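Local coordinates for protein carboxylesterase (PDB 3WJ2) that probably hydrolyses carboxylic esters, as a carboxylesterase of the alpha/beta-hydrolase fold from the archaeon Ferroplasma acidiphilum, at residues Val289-Gly292 / Ala293-Ile296. Sequence-based numbering, arbitrary orientation.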
loop_
_atom_site.group_PDB
_atom_site.type_symbol
_atom_site.label_atom_id
_atom_site.label_comp_id
_atom_site.label_asym_id
_atom_site.label_seq_id
_atom_site.Cartn_x
_atom_site.Cartn_y
_atom_site.Cartn_z
ATOM N N VAL B 289 27.732 -2.612 3.201
ATOM C CA VAL B 289 27.188 -3.365 4.327
ATOM C C VAL B 289 25.999 -4.182 3.974
ATOM O O VAL B 289 25.610 -5.056 4.744
ATOM C CB VAL B 289 26.906 -2.454 5.507
ATOM C CG1 VAL B 289 28.277 -1.795 6.050
ATOM C CG2 VAL B 289 25.926 -1.440 5.188
ATOM N N SER B 290 25.380 -3.883 2.821
ATOM C CA SER B 290 24.277 -4.702 2.321
ATOM C C SER B 290 24.501 -5.196 0.903
ATOM O O SER B 290 24.715 -4.383 0.003
ATOM C CB SER B 290 22.979 -3.848 2.375
ATOM O OG SER B 290 21.954 -4.444 1.513
ATOM N N ASP B 291 24.538 -6.531 0.702
ATOM C CA ASP B 291 24.792 -7.099 -0.549
ATOM C C ASP B 291 23.609 -6.742 -1.497
ATOM O O ASP B 291 23.821 -6.605 -2.715
ATOM C CB ASP B 291 24.998 -8.631 -0.505
ATOM C CG ASP B 291 25.545 -9.138 -1.833
ATOM O OD1 ASP B 291 26.673 -8.714 -2.239
ATOM O OD2 ASP B 291 24.842 -9.895 -2.535
ATOM N N GLY B 292 22.394 -6.777 -0.965
ATOM C CA GLY B 292 21.234 -6.372 -1.816
ATOM C C GLY B 292 21.467 -4.954 -2.349
ATOM O O GLY B 292 21.248 -4.758 -3.592
ATOM N N ALA B 293 21.812 -4.016 -1.479
ATOM C CA ALA B 293 22.066 -2.621 -1.929
ATOM C C ALA B 293 23.208 -2.599 -2.951
ATOM O O ALA B 293 23.170 -1.952 -3.983
ATOM C CB ALA B 293 22.313 -1.741 -0.799
ATOM N N ARG B 294 24.327 -3.285 -2.643
ATOM C CA ARG B 294 25.408 -3.408 -3.619
ATOM C C ARG B 294 24.953 -3.888 -4.988
ATOM O O ARG B 294 25.406 -3.361 -6.024
ATOM C CB ARG B 294 26.473 -4.406 -3.028
ATOM C CG ARG B 294 27.739 -4.421 -3.838
ATOM C CD ARG B 294 28.651 -5.460 -3.032
ATOM N NE ARG B 294 29.996 -5.259 -3.581
ATOM C CZ ARG B 294 30.951 -4.496 -3.014
ATOM N NH1 ARG B 294 30.801 -3.903 -1.824
ATOM N NH2 ARG B 294 32.113 -4.390 -3.626
ATOM N N ASN B 295 24.117 -4.926 -5.066
ATOM C CA ASN B 295 23.643 -5.454 -6.332
ATOM C C ASN B 295 22.739 -4.384 -7.050
ATOM O O ASN B 295 22.829 -4.313 -8.273
ATOM C CB ASN B 295 22.865 -6.699 -6.117
ATOM C CG ASN B 295 23.770 -7.868 -5.910
ATOM O OD1 ASN B 295 23.537 -8.674 -4.972
ATOM N ND2 ASN B 295 24.778 -7.972 -6.710
ATOM N N ILE B 296 21.941 -3.642 -6.326
ATOM C CA ILE B 296 21.099 -2.556 -6.996
ATOM C C ILE B 296 22.006 -1.523 -7.588
ATOM O O ILE B 296 21.785 -1.093 -8.760
ATOM C CB ILE B 296 20.059 -2.001 -5.997
ATOM C CG1 ILE B 296 19.023 -3.070 -5.776
ATOM C CG2 ILE B 296 19.440 -0.617 -6.466
ATOM C CD1 ILE B 296 18.165 -2.743 -4.515
#
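A293 gives its backbone N-H to the hydroxyl of S290: N and OG lie 3.0 Å apart and the bond is nearly straight, 171° at the hydrogen. The S290 hydroxyl reaches this N-H because OG stands anti to its own backbone N (chi1 162°), which also brings it alongside the methyl of A293, OG to CB 3.6 Å. S290 is thus the N-cap of helix 291-303, the C-terminal helix of this alpha/beta-hydrolase fold, and both side chains pack on M279 of strand 271-280, the last strand of the sheet within this chain. Without the hydroxyl, as with an alanine here, the buried A293 N-H is likely to lose its capping acceptor and the first turn some of its hold. R294 N follows with the first helical bond, 2.9 Å to S290 O. The R294 side chain runs out extended, CD passing D291 OD1 at 3.9 Å; the guanidinium and carboxylate planes are nearly parallel, but the charged atoms do not meet, NE staying 5.0 Å from OD1, and NH1 hydrogen-bonds to F287 O. N295 N donates to D291 O at 2.9 Å, and its amide plane stands nearly perpendicular, 85°, to the D291 carboxylate, whose OD2 makes a salt bridge to R270 of a second subunit. I296 N closes the turn on G292 O, 3.0 Å away, while its CG1 lies against the same oxygen.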